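Local coordinates for protein galectin (Ovis aries, PDB 6N44) that has anti-parasitic activity in sheep that depends on its oligomeric assembly, and probably binds galactose-containing glycans, at residues A[24-29]-A[131-136]; A[94-99]-A[113-118]; A[61-66]-A[77-82]; A[9-14]-A[124-129]. One frame throughout, in Å; residues are numbered along the deposited sequence.

Contact 1: A[24-29]-A[131-136]; sequences IKANLL and IVLTSV
I24 and L133 meet through torsions that leave one methyl of each near the seam between the strands. In the isoleucine, with CG1 beside the backbone N (chi1 -67°), CG2 is left opposite that nitrogen, and the leucine takes CG opposite its nitrogen (chi1 177°) and bends CD1 back toward its partner. I24 CG2 and L133 CD1 thus touch at 3.6 Å. On the same face, L28 CD2 reaches I131 CG2 at 3.8 Å, and I24 runs alongside V136. This face, with A26 on it, turns into the protein, where F90 and F94 of the neighbouring strand flank it and V127 packs from the facing sheet.

The strands belong to the five-stranded sheet of the galectin sandwich, with 131-138 at its edge against 19-28, and their antiparallel ladder carries a classic beta bulge. T134 and S135 both face K25, and the register slips by one residue before A26. The carbonyl oxygen of K25 serves the extra residue: T134 N binds K25 O at 2.9 Å, while the bond from S135 N to K25 O is weak at 3.3 Å. T134 OG1 also lies close to this oxygen. In return K25 N gives S135 O a nearly straight bond (172°). Beyond the bulge the ladder resumes with N27 and V132, bonded in both directions.

On the opposite face, the extended chain of K25 passes over S135, whose OG lies 3.5 Å from K25 CB. A water bridges the two residues, accepting from K25 NZ at 2.8 Å and donating to S135 OG. Beyond the end of strand 19-28, L29 CD2 meets V132 CG2 at 3.6 Å, the two side chains crossing at about a right angle.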
loop_
_atom_site.group_PDB
_atom_site.type_symbol
_atom_site.label_atom_id
_atom_site.label_comp_id
_atom_site.label_asym_id
_atom_site.label_seq_id
_atom_site.Cartn_x
_atom_site.Cartn_y
_atom_site.Cartn_z
ATOM N N ILE A 24 8.679 -4.645 4.541
ATOM C CA ILE A 24 9.721 -5.263 5.362
ATOM C C ILE A 24 11.071 -4.921 4.755
ATOM O O ILE A 24 11.272 -5.083 3.546
ATOM C CB ILE A 24 9.549 -6.791 5.422
ATOM C CG1 ILE A 24 8.268 -7.153 6.173
ATOM C CG2 ILE A 24 10.803 -7.462 6.024
ATOM C CD1 ILE A 24 7.652 -8.461 5.708
ATOM N N LYS A 25 12.003 -4.468 5.589
ATOM C CA LYS A 25 13.377 -4.245 5.152
ATOM C C LYS A 25 14.283 -5.159 5.965
ATOM O O LYS A 25 14.278 -5.098 7.200
ATOM C CB LYS A 25 13.779 -2.780 5.311
ATOM C CG LYS A 25 12.957 -1.848 4.405
ATOM C CD LYS A 25 13.387 -0.407 4.512
ATOM C CE LYS A 25 12.621 0.424 3.501
ATOM N NZ LYS A 25 12.728 1.890 3.729
ATOM N N ALA A 26 15.045 -6.012 5.275
ATOM C CA ALA A 26 15.848 -7.034 5.941
ATOM C C ALA A 26 17.037 -7.412 5.064
ATOM O O ALA A 26 17.174 -6.946 3.928
ATOM C CB ALA A 26 14.998 -8.271 6.268
ATOM N N ASN A 27 17.891 -8.286 5.604
ATOM C CA ASN A 27 19.059 -8.792 4.897
ATOM C C ASN A 27 19.305 -10.230 5.334
ATOM O O ASN A 27 19.292 -10.517 6.535
ATOM C CB ASN A 27 20.290 -7.937 5.201
ATOM C CG ASN A 27 21.445 -8.223 4.268
ATOM O OD1 ASN A 27 21.438 -9.217 3.524
ATOM N ND2 ASN A 27 22.451 -7.352 4.298
ATOM N N LEU A 28 19.543 -11.120 4.371
ATOM C CA LEU A 28 19.791 -12.521 4.696
ATOM C C LEU A 28 21.173 -12.707 5.310
ATOM O O LEU A 28 22.161 -12.122 4.853
ATOM C CB LEU A 28 19.666 -13.397 3.451
ATOM C CG LEU A 28 18.310 -13.419 2.755
ATOM C CD1 LEU A 28 18.500 -13.891 1.332
ATOM C CD2 LEU A 28 17.344 -14.325 3.504
ATOM N N LEU A 29 21.226 -13.534 6.350
ATOM C CA LEU A 29 22.452 -13.929 7.031
ATOM C C LEU A 29 23.164 -15.043 6.260
ATOM O O LEU A 29 22.679 -15.564 5.250
ATOM C CB LEU A 29 22.147 -14.408 8.455
ATOM C CG LEU A 29 21.681 -13.379 9.494
ATOM C CD1 LEU A 29 21.187 -14.027 10.779
ATOM C CD2 LEU A 29 22.788 -12.395 9.801
ATOM N N ILE A 131 17.728 -13.868 9.101
ATOM C CA ILE A 131 17.725 -12.496 8.611
ATOM C C ILE A 131 18.106 -11.533 9.725
ATOM O O ILE A 131 17.893 -11.800 10.911
ATOM C CB ILE A 131 16.338 -12.105 8.028
ATOM C CG1 ILE A 131 15.249 -12.239 9.091
ATOM C CG2 ILE A 131 15.981 -12.959 6.818
ATOM C CD1 ILE A 131 13.886 -11.704 8.641
ATOM N N VAL A 132 18.671 -10.398 9.328
ATOM C CA VAL A 132 18.666 -9.198 10.155
ATOM C C VAL A 132 17.504 -8.332 9.678
ATOM O O VAL A 132 17.474 -7.896 8.518
ATOM C CB VAL A 132 20.000 -8.443 10.096
ATOM C CG1 VAL A 132 19.919 -7.170 10.954
ATOM C CG2 VAL A 132 21.135 -9.338 10.601
ATOM N N LEU A 133 16.534 -8.120 10.563
ATOM C CA LEU A 133 15.309 -7.399 10.246
ATOM C C LEU A 133 15.451 -5.971 10.756
ATOM O O LEU A 133 15.644 -5.761 11.959
ATOM C CB LEU A 133 14.107 -8.086 10.893
ATOM C CG LEU A 133 12.741 -7.411 10.728
ATOM C CD1 LEU A 133 12.278 -7.473 9.280
ATOM C CD2 LEU A 133 11.720 -8.066 11.642
ATOM N N THR A 134 15.381 -4.995 9.855
ATOM C CA THR A 134 15.581 -3.617 10.294
ATOM C C THR A 134 14.289 -2.832 10.458
ATOM O O THR A 134 14.217 -1.990 11.357
ATOM C CB THR A 134 16.530 -2.852 9.346
ATOM O OG1 THR A 134 15.985 -2.793 8.025
ATOM C CG2 THR A 134 17.879 -3.528 9.293
ATOM N N SER A 135 13.260 -3.082 9.645
ATOM C CA SER A 135 11.999 -2.376 9.852
ATOM C C SER A 135 10.849 -3.169 9.252
ATOM O O SER A 135 11.022 -3.947 8.311
ATOM C CB SER A 135 12.013 -0.965 9.254
ATOM O OG SER A 135 12.280 -1.003 7.866
ATOM N N VAL A 136 9.674 -2.967 9.839
ATOM C CA VAL A 136 8.418 -3.522 9.352
ATOM C C VAL A 136 7.396 -2.407 9.502
ATOM O O VAL A 136 7.170 -1.919 10.614
ATOM C CB VAL A 136 7.971 -4.767 10.139
ATOM C CG1 VAL A 136 6.604 -5.272 9.627
ATOM C CG2 VAL A 136 9.041 -5.881 10.095
HETATM O O HOH W 1 12.162 1.951 6.453
#

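Contact 2: A[94-99]-A[113-118]; sequences FLVLEN and FAHRLP
N99 and A114 mark the nearest approach of the two backbones, with their CA atoms 6.0 Å apart, and no ladder forms because strand 100-105 lies between strands 90-97 and 108-114. One main-chain bond links the segments: H115 N gives its proton to N99 O at 3.2 Å, nearly straight at 169° although the donor is tilted well out of the carbonyl plane.

The H115 side chain does the rest. Its CG stands opposite the carbonyl carbon (chi1 -69°), sending the ring across to segment 94-99. There H115 NE2 donates to L97 O at 2.7 Å, with the oxygen near the ring plane. V96 CG1 sits at the ring edge, 3.9 Å from H115 CE1, and E98 O approaches H115 CD2 obliquely at 3.3 Å. One residue therefore holds the carbonyls of L97 and N99, on both sides of E98, by ring and by main chain respectively. Y101 meets the same imidazole with its plane steeply inclined, while L97 also packs against L95 of the second subunit.

Strands 90-97, 100-105 and 108-114 form an antiparallel beta meander in the five-stranded sheet of the galectin sandwich, and here the chain leaving its third strand closes back on the tight turn between the first two.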
loop_
_atom_site.group_PDB
_atom_site.type_symbol
_atom_site.label_atom_id
_atom_site.label_comp_id
_atom_site.label_asym_id
_atom_site.label_seq_id
_atom_site.Cartn_x
_atom_site.Cartn_y
_atom_site.Cartn_z
ATOM N N PHE A 94 4.257 -6.610 0.730
ATOM C CA PHE A 94 3.008 -7.315 0.489
ATOM C C PHE A 94 1.895 -6.294 0.375
ATOM O O PHE A 94 1.718 -5.451 1.259
ATOM C CB PHE A 94 2.677 -8.319 1.610
ATOM C CG PHE A 94 3.684 -9.417 1.760
ATOM C CD1 PHE A 94 4.791 -9.250 2.582
ATOM C CD2 PHE A 94 3.531 -10.611 1.082
ATOM C CE1 PHE A 94 5.739 -10.265 2.738
ATOM C CE2 PHE A 94 4.470 -11.639 1.223
ATOM C CZ PHE A 94 5.579 -11.464 2.060
ATOM N N LEU A 95 1.147 -6.382 -0.707
ATOM C CA LEU A 95 -0.010 -5.539 -0.954
ATOM C C LEU A 95 -1.252 -6.405 -0.841
ATOM O O LEU A 95 -1.418 -7.340 -1.627
ATOM C CB LEU A 95 0.093 -4.907 -2.341
ATOM C CG LEU A 95 -0.974 -3.889 -2.708
ATOM C CD1 LEU A 95 -1.027 -2.758 -1.680
ATOM C CD2 LEU A 95 -0.668 -3.368 -4.122
ATOM N N VAL A 96 -2.106 -6.112 0.139
ATOM C CA VAL A 96 -3.347 -6.859 0.315
ATOM C C VAL A 96 -4.455 -6.148 -0.463
ATOM O O VAL A 96 -4.771 -4.980 -0.203
ATOM C CB VAL A 96 -3.714 -7.015 1.801
ATOM C CG1 VAL A 96 -4.878 -7.967 1.953
ATOM C CG2 VAL A 96 -2.510 -7.516 2.600
ATOM N N LEU A 97 -5.020 -6.839 -1.437
ATOM C CA LEU A 97 -6.145 -6.343 -2.222
ATOM C C LEU A 97 -7.353 -7.237 -1.992
ATOM O O LEU A 97 -7.266 -8.263 -1.321
ATOM C CB LEU A 97 -5.815 -6.291 -3.716
ATOM C CG LEU A 97 -4.688 -5.380 -4.243
ATOM C CD1 LEU A 97 -4.407 -4.174 -3.348
ATOM C CD2 LEU A 97 -3.410 -6.087 -4.629
ATOM N N GLU A 98 -8.480 -6.863 -2.607
ATOM C CA GLU A 98 -9.701 -7.654 -2.459
ATOM C C GLU A 98 -9.510 -9.086 -2.964
ATOM O O GLU A 98 -10.043 -10.036 -2.384
ATOM C CB GLU A 98 -10.860 -6.959 -3.189
ATOM C CG GLU A 98 -12.040 -7.833 -3.553
ATOM C CD GLU A 98 -11.834 -8.566 -4.859
ATOM O OE1 GLU A 98 -11.309 -7.950 -5.818
ATOM O OE2 GLU A 98 -12.156 -9.773 -4.903
ATOM N N ASN A 99 -8.753 -9.264 -4.040
ATOM C CA ASN A 99 -8.672 -10.565 -4.683
ATOM C C ASN A 99 -7.420 -11.354 -4.328
ATOM O O ASN A 99 -7.452 -12.585 -4.386
ATOM C CB ASN A 99 -8.752 -10.407 -6.205
ATOM C CG ASN A 99 -7.775 -9.363 -6.745
ATOM O OD1 ASN A 99 -7.551 -8.315 -6.129
ATOM N ND2 ASN A 99 -7.197 -9.643 -7.908
ATOM N N PHE A 113 -0.800 -14.066 -4.816
ATOM C CA PHE A 113 -1.426 -15.188 -4.116
ATOM C C PHE A 113 -2.903 -14.874 -3.920
ATOM O O PHE A 113 -3.247 -14.012 -3.105
ATOM C CB PHE A 113 -0.744 -15.437 -2.764
ATOM C CG PHE A 113 -1.197 -16.685 -2.062
ATOM C CD1 PHE A 113 -0.643 -17.917 -2.386
ATOM C CD2 PHE A 113 -2.167 -16.636 -1.062
ATOM C CE1 PHE A 113 -1.048 -19.085 -1.737
ATOM C CE2 PHE A 113 -2.574 -17.807 -0.409
ATOM C CZ PHE A 113 -2.005 -19.031 -0.754
ATOM N N ALA A 114 -3.768 -15.578 -4.652
ATOM C CA ALA A 114 -5.211 -15.426 -4.496
ATOM C C ALA A 114 -5.664 -15.803 -3.088
ATOM O O ALA A 114 -5.200 -16.789 -2.515
ATOM C CB ALA A 114 -5.932 -16.303 -5.526
ATOM N N HIS A 115 -6.587 -15.024 -2.527
ATOM C CA HIS A 115 -7.039 -15.308 -1.173
ATOM C C HIS A 115 -7.700 -16.682 -1.125
ATOM O O HIS A 115 -8.476 -17.051 -2.011
ATOM C CB HIS A 115 -8.022 -14.236 -0.679
ATOM C CG HIS A 115 -7.393 -12.897 -0.455
ATOM N ND1 HIS A 115 -6.466 -12.666 0.539
ATOM C CD2 HIS A 115 -7.549 -11.716 -1.107
ATOM C CE1 HIS A 115 -6.077 -11.402 0.491
ATOM N NE2 HIS A 115 -6.717 -10.806 -0.502
ATOM N N ARG A 116 -7.377 -17.443 -0.089
ATOM C CA ARG A 116 -7.993 -18.741 0.136
ATOM C C ARG A 116 -8.857 -18.761 1.378
ATOM O O ARG A 116 -9.906 -19.403 1.389
ATOM C CB ARG A 116 -6.918 -19.826 0.236
ATOM C CG ARG A 116 -6.150 -20.056 -1.047
ATOM C CD ARG A 116 -5.210 -21.228 -0.863
ATOM N NE ARG A 116 -4.144 -21.271 -1.853
ATOM C CZ ARG A 116 -3.208 -22.213 -1.879
ATOM N NH1 ARG A 116 -3.234 -23.186 -0.976
ATOM N NH2 ARG A 116 -2.251 -22.186 -2.797
ATOM N N LEU A 117 -8.433 -18.063 2.410
ATOM C CA LEU A 117 -9.186 -17.718 3.592
ATOM C C LEU A 117 -9.418 -16.214 3.604
ATOM O O LEU A 117 -8.615 -15.464 3.041
ATOM C CB LEU A 117 -8.439 -18.143 4.864
ATOM C CG LEU A 117 -8.386 -19.655 5.068
ATOM C CD1 LEU A 117 -7.474 -20.036 6.224
ATOM C CD2 LEU A 117 -9.814 -20.150 5.308
ATOM N N PRO A 118 -10.497 -15.739 4.229
ATOM C CA PRO A 118 -10.792 -14.296 4.198
ATOM C C PRO A 118 -9.658 -13.459 4.779
ATOM O O PRO A 118 -9.093 -13.779 5.833
ATOM C CB PRO A 118 -12.063 -14.179 5.052
ATOM C CG PRO A 118 -12.673 -15.580 5.031
ATOM C CD PRO A 118 -11.490 -16.494 5.020
#

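Contact 3: A[61-66]-A[77-82]; sequences GIVVMN and QKLHTE
I62 to M65 pair with Q77 to H80 in a regular antiparallel ladder, the open end of a beta hairpin whose second strand, 72-80, lies at the edge of the six-stranded sheet of the galectin sandwich. V63 and L79 exchange two main-chain bonds, V63 N to L79 O at 2.9 Å and L79 N to V63 O at 3.0 Å, and M65 and Q77 exchange two more. Past the last pair, one further bond runs from T81 N to G61 O at 3.0 Å. That last donor sits 42° above the carbonyl plane, a sign that the strands are leaving ladder geometry as G61 turns with a positive phi.

Side chains of both strands meet on the inward face. V63 and L79 lie side by side, with V63 CG1 3.7 Å from L79 CD2. The chain of M65 is bent at its last torsion (chi3 -77°), which brings CE back to the same leucine methyl at 3.7 Å. M65 CE is also 3.7 Å from Q77 NE2, resting alongside the amide, whose nitrogen is bonded to Q112 O in the facing sheet. At the far end V63 CG2 touches T81 CG2 at 3.8 Å. On the outer face the contacts are looser: K78, bent near its end, brings CE to V64 CG2 at 4.0 Å.

Segment 61-66 ends in N66, and E76 directly precedes Q77; both belong to the galactose-binding site. M65 and L79 pack on C111 of strand 108-114 in the opposing sheet, V63 and M65 reach F56 of strand 52-59, and main-chain bonds from V64 to W57 and N66 to R55 join the hairpin to that strand.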
loop_
_atom_site.group_PDB
_atom_site.type_symbol
_atom_site.label_atom_id
_atom_site.label_comp_id
_atom_site.label_asym_id
_atom_site.label_seq_id
_atom_site.Cartn_x
_atom_site.Cartn_y
_atom_site.Cartn_z
ATOM N N GLY A 61 16.647 -19.318 -3.872
ATOM C CA GLY A 61 16.042 -19.116 -5.172
ATOM C C GLY A 61 14.612 -19.589 -5.336
ATOM O O GLY A 61 14.084 -19.518 -6.453
ATOM N N ILE A 62 13.956 -20.054 -4.275
ATOM C CA ILE A 62 12.651 -20.695 -4.386
ATOM C C ILE A 62 11.668 -20.030 -3.424
ATOM O O ILE A 62 11.961 -19.873 -2.236
ATOM C CB ILE A 62 12.757 -22.205 -4.107
ATOM C CG1 ILE A 62 13.596 -22.876 -5.202
ATOM C CG2 ILE A 62 11.392 -22.842 -3.998
ATOM C CD1 ILE A 62 13.660 -24.358 -5.061
ATOM N N VAL A 63 10.505 -19.638 -3.940
ATOM C CA VAL A 63 9.400 -19.139 -3.128
ATOM C C VAL A 63 8.338 -20.226 -3.059
ATOM O O VAL A 63 7.914 -20.751 -4.095
ATOM C CB VAL A 63 8.797 -17.847 -3.719
ATOM C CG1 VAL A 63 7.444 -17.549 -3.076
ATOM C CG2 VAL A 63 9.755 -16.654 -3.596
ATOM N N VAL A 64 7.878 -20.543 -1.854
ATOM C CA VAL A 64 6.695 -21.375 -1.679
ATOM C C VAL A 64 5.648 -20.579 -0.904
ATOM O O VAL A 64 5.958 -19.989 0.138
ATOM C CB VAL A 64 7.025 -22.696 -0.961
ATOM C CG1 VAL A 64 5.757 -23.535 -0.804
ATOM C CG2 VAL A 64 8.096 -23.461 -1.734
ATOM N N MET A 65 4.416 -20.561 -1.409
ATOM C CA MET A 65 3.298 -19.930 -0.717
ATOM C C MET A 65 2.189 -20.948 -0.513
ATOM O O MET A 65 1.912 -21.754 -1.402
ATOM C CB MET A 65 2.771 -18.725 -1.496
ATOM C CG MET A 65 3.839 -17.633 -1.694
ATOM S SD MET A 65 3.323 -16.339 -2.828
ATOM C CE MET A 65 3.530 -17.138 -4.425
ATOM N N ASN A 66 1.542 -20.905 0.647
ATOM C CA ASN A 66 0.518 -21.896 0.945
ATOM C C ASN A 66 -0.408 -21.355 2.021
ATOM O O ASN A 66 -0.186 -20.278 2.578
ATOM C CB ASN A 66 1.146 -23.221 1.376
ATOM C CG ASN A 66 0.319 -24.415 0.958
ATOM O OD1 ASN A 66 -0.861 -24.280 0.625
ATOM N ND2 ASN A 66 0.936 -25.596 0.964
ATOM N N GLN A 77 1.859 -23.016 -4.051
ATOM C CA GLN A 77 2.203 -22.199 -5.207
ATOM C C GLN A 77 3.703 -21.941 -5.111
ATOM O O GLN A 77 4.163 -21.283 -4.173
ATOM C CB GLN A 77 1.399 -20.896 -5.238
ATOM C CG GLN A 77 1.689 -20.061 -6.492
ATOM C CD GLN A 77 0.913 -18.742 -6.558
ATOM O OE1 GLN A 77 -0.126 -18.566 -5.906
ATOM N NE2 GLN A 77 1.426 -17.811 -7.346
ATOM N N LYS A 78 4.473 -22.478 -6.065
ATOM C CA LYS A 78 5.929 -22.482 -5.975
ATOM C C LYS A 78 6.549 -21.849 -7.211
ATOM O O LYS A 78 6.108 -22.118 -8.328
ATOM C CB LYS A 78 6.469 -23.911 -5.808
ATOM C CG LYS A 78 7.958 -24.014 -6.074
ATOM C CD LYS A 78 8.453 -25.463 -6.112
ATOM C CE LYS A 78 8.460 -26.091 -4.729
ATOM N NZ LYS A 78 9.406 -27.250 -4.646
ATOM N N LEU A 79 7.590 -21.029 -7.019
ATOM C CA LEU A 79 8.250 -20.396 -8.155
ATOM C C LEU A 79 9.717 -20.142 -7.845
ATOM O O LEU A 79 10.168 -20.255 -6.703
ATOM C CB LEU A 79 7.571 -19.078 -8.551
ATOM C CG LEU A 79 7.661 -17.980 -7.491
ATOM C CD1 LEU A 79 7.817 -16.608 -8.133
ATOM C CD2 LEU A 79 6.422 -18.030 -6.627
ATOM N N HIS A 80 10.457 -19.786 -8.894
ATOM C CA HIS A 80 11.857 -19.406 -8.805
ATOM C C HIS A 80 11.993 -17.897 -8.952
ATOM O O HIS A 80 11.284 -17.275 -9.747
ATOM C CB HIS A 80 12.696 -20.087 -9.893
ATOM C CG HIS A 80 12.685 -21.581 -9.822
ATOM N ND1 HIS A 80 13.780 -22.315 -9.417
ATOM C CD2 HIS A 80 11.714 -22.481 -10.110
ATOM C CE1 HIS A 80 13.484 -23.601 -9.460
ATOM N NE2 HIS A 80 12.236 -23.730 -9.877
ATOM N N THR A 81 12.912 -17.312 -8.193
ATOM C CA THR A 81 13.198 -15.896 -8.334
ATOM C C THR A 81 14.647 -15.656 -7.955
ATOM O O THR A 81 15.226 -16.385 -7.144
ATOM C CB THR A 81 12.270 -15.020 -7.472
ATOM O OG1 THR A 81 12.647 -13.647 -7.613
ATOM C CG2 THR A 81 12.376 -15.403 -6.008
ATOM N N GLU A 82 15.228 -14.629 -8.562
ATOM C CA GLU A 82 16.564 -14.170 -8.231
ATOM C C GLU A 82 16.540 -12.889 -7.409
ATOM O O GLU A 82 17.590 -12.269 -7.215
ATOM C CB GLU A 82 17.371 -13.971 -9.513
ATOM C CG GLU A 82 17.716 -15.281 -10.200
ATOM C CD GLU A 82 18.571 -16.188 -9.315
ATOM O OE1 GLU A 82 19.765 -15.869 -9.107
ATOM O OE2 GLU A 82 18.052 -17.215 -8.817
HETATM O O HOH W 2 15.727 -19.208 -8.916
#

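Contact 4: A[9-14]-A[124-129]; sequences PYLQSV and MLDVRG
P9 lays its ring over one face of the R128 guanidinium, with P9 CG 3.5 Å from R128 CZ and above the centre of the group. That group is held edge-on by D126: R128 grips the carboxylate side-on, NE to D126 OD1 at 2.9 Å and NH2 to D126 OD2 at 2.8 Å, a salt bridge that fixes the plane on which the proline rests.

Y10 begins the ladder. Y10 N donates to V127 O at 2.8 Å in a nearly straight bond (172°), and V127 N answers to Y10 O. The tyrosine hydroxyl donates in turn to OE1 of Q12, two residues on and on the same face. L11, on the other face, runs beside D126, its CD2 3.4 Å from D126 OD2.

Here strand 10-13, outermost in the six-stranded sheet of the galectin sandwich, pairs antiparallel with 124-129. The face bearing Y10, L125 and V127 looks inward, onto L133 and V136 of the other sheet.

Q12 and L125 form the second doubly bonded pair. M124, doubly bent beyond CG (chi2 60°, chi3 62°), folds its thioether back over the first strand, placing SD 3.6 Å from Q12 O. The same bend takes M124 CE to S13 OG at 3.7 Å. V14 then crosses L125 obliquely, V14 CG1 lying 4.0 Å from L125 CB, and it also packs on Y20 of the facing sheet.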
loop_
_atom_site.group_PDB
_atom_site.type_symbol
_atom_site.label_atom_id
_atom_site.label_comp_id
_atom_site.label_asym_id
_atom_site.label_seq_id
_atom_site.Cartn_x
_atom_site.Cartn_y
_atom_site.Cartn_z
ATOM N N PRO A 9 12.053 -13.911 15.956
ATOM C CA PRO A 9 10.865 -13.502 15.185
ATOM C C PRO A 9 10.251 -12.161 15.604
ATOM O O PRO A 9 10.379 -11.713 16.747
ATOM C CB PRO A 9 9.860 -14.646 15.442
ATOM C CG PRO A 9 10.706 -15.794 15.956
ATOM C CD PRO A 9 11.818 -15.152 16.711
ATOM N N TYR A 10 9.617 -11.526 14.626
ATOM C CA TYR A 10 8.913 -10.264 14.780
ATOM C C TYR A 10 7.426 -10.561 14.712
ATOM O O TYR A 10 6.982 -11.248 13.791
ATOM C CB TYR A 10 9.295 -9.295 13.662
ATOM C CG TYR A 10 8.530 -7.996 13.652
ATOM C CD1 TYR A 10 9.043 -6.867 14.279
ATOM C CD2 TYR A 10 7.276 -7.898 13.017
ATOM C CE1 TYR A 10 8.322 -5.652 14.282
ATOM C CE2 TYR A 10 6.563 -6.712 13.004
ATOM C CZ TYR A 10 7.092 -5.594 13.639
ATOM O OH TYR A 10 6.381 -4.425 13.632
ATOM N N LEU A 11 6.665 -10.059 15.681
ATOM C CA LEU A 11 5.224 -10.257 15.724
ATOM C C LEU A 11 4.532 -8.907 15.718
ATOM O O LEU A 11 4.986 -7.971 16.393
ATOM C CB LEU A 11 4.775 -11.027 16.989
ATOM C CG LEU A 11 5.333 -12.426 17.237
ATOM C CD1 LEU A 11 4.734 -12.960 18.531
ATOM C CD2 LEU A 11 5.029 -13.353 16.071
ATOM N N GLN A 12 3.409 -8.821 14.996
ATOM C CA GLN A 12 2.591 -7.608 15.030
ATOM C C GLN A 12 1.126 -7.953 14.806
ATOM O O GLN A 12 0.769 -8.462 13.738
ATOM C CB GLN A 12 3.038 -6.599 13.975
ATOM C CG GLN A 12 2.291 -5.280 14.073
ATOM C CD GLN A 12 2.787 -4.267 13.059
ATOM O OE1 GLN A 12 3.993 -4.144 12.837
ATOM N NE2 GLN A 12 1.856 -3.547 12.422
ATOM N N SER A 13 0.281 -7.633 15.787
ATOM C CA SER A 13 -1.159 -7.691 15.573
ATOM C C SER A 13 -1.555 -6.756 14.430
ATOM O O SER A 13 -1.092 -5.615 14.359
ATOM C CB SER A 13 -1.910 -7.277 16.839
ATOM O OG SER A 13 -1.592 -8.078 17.958
ATOM N N VAL A 14 -2.439 -7.236 13.545
ATOM C CA VAL A 14 -2.896 -6.474 12.379
ATOM C C VAL A 14 -4.385 -6.706 12.140
ATOM O O VAL A 14 -4.955 -7.718 12.552
ATOM C CB VAL A 14 -2.128 -6.861 11.098
ATOM C CG1 VAL A 14 -0.634 -6.500 11.202
ATOM C CG2 VAL A 14 -2.323 -8.373 10.818
ATOM N N MET A 124 -2.491 -11.639 12.848
ATOM C CA MET A 124 -1.133 -11.651 13.379
ATOM C C MET A 124 -0.158 -11.778 12.221
ATOM O O MET A 124 -0.236 -12.734 11.438
ATOM C CB MET A 124 -0.951 -12.806 14.370
ATOM C CG MET A 124 0.456 -12.950 14.910
ATOM S SD MET A 124 0.934 -11.439 15.764
ATOM C CE MET A 124 -0.278 -11.405 17.091
ATOM N N LEU A 125 0.745 -10.818 12.118
ATOM C CA LEU A 125 1.838 -10.841 11.159
ATOM C C LEU A 125 3.088 -11.365 11.862
ATOM O O LEU A 125 3.400 -10.940 12.974
ATOM C CB LEU A 125 2.076 -9.438 10.595
ATOM C CG LEU A 125 3.314 -9.299 9.693
ATOM C CD1 LEU A 125 3.091 -10.010 8.371
ATOM C CD2 LEU A 125 3.683 -7.828 9.464
ATOM N N ASP A 126 3.782 -12.300 11.224
ATOM C CA ASP A 126 4.929 -12.981 11.823
ATOM C C ASP A 126 6.027 -13.009 10.776
ATOM O O ASP A 126 5.852 -13.612 9.710
ATOM C CB ASP A 126 4.554 -14.410 12.275
ATOM C CG ASP A 126 5.719 -15.188 12.918
ATOM O OD1 ASP A 126 6.888 -15.101 12.476
ATOM O OD2 ASP A 126 5.454 -15.947 13.865
ATOM N N VAL A 127 7.143 -12.347 11.068
ATOM C CA VAL A 127 8.287 -12.285 10.171
ATOM C C VAL A 127 9.464 -12.932 10.886
ATOM O O VAL A 127 9.799 -12.539 12.013
ATOM C CB VAL A 127 8.623 -10.835 9.774
ATOM C CG1 VAL A 127 9.842 -10.800 8.850
ATOM C CG2 VAL A 127 7.399 -10.140 9.139
ATOM N N ARG A 128 10.100 -13.902 10.228
ATOM C CA ARG A 128 11.220 -14.615 10.836
ATOM C C ARG A 128 12.111 -15.200 9.747
ATOM O O ARG A 128 11.773 -15.194 8.559
ATOM C CB ARG A 128 10.731 -15.725 11.763
ATOM C CG ARG A 128 9.971 -16.831 11.056
ATOM C CD ARG A 128 9.566 -17.922 12.064
ATOM N NE ARG A 128 8.587 -17.426 13.031
ATOM C CZ ARG A 128 8.452 -17.890 14.272
ATOM N NH1 ARG A 128 9.240 -18.869 14.710
ATOM N NH2 ARG A 128 7.536 -17.368 15.083
ATOM N N GLY A 129 13.252 -15.723 10.174
ATOM C CA GLY A 129 14.156 -16.425 9.291
ATOM C C GLY A 129 15.603 -16.140 9.645
ATOM O O GLY A 129 15.924 -15.544 10.673
#

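In the fold
Contacts 3 and 4 lie in the six-stranded sheet, toward its opposite edges, with centres about 20 Å apart. Contacts 1 and 2 belong to the five-stranded one, about 23 Å apart on opposite sides of the chain's centre. Contact 1 packs across the sandwich on contact 4, centres about 12 Å apart, with I24 touching V127; F113 of contact 2 similarly meets M65 of contact 3. Along the chain, contacts 1 and 4 interlock, and contacts 3 and 2 fall in series within both spans. N-terminal strands 10-13 and 19-28 thus pair with C-terminal strands 124-129 and 131-138, one pair in each sheet, while contact 3 contributes N66 to the galactose site and contact 2 reaches the second subunit.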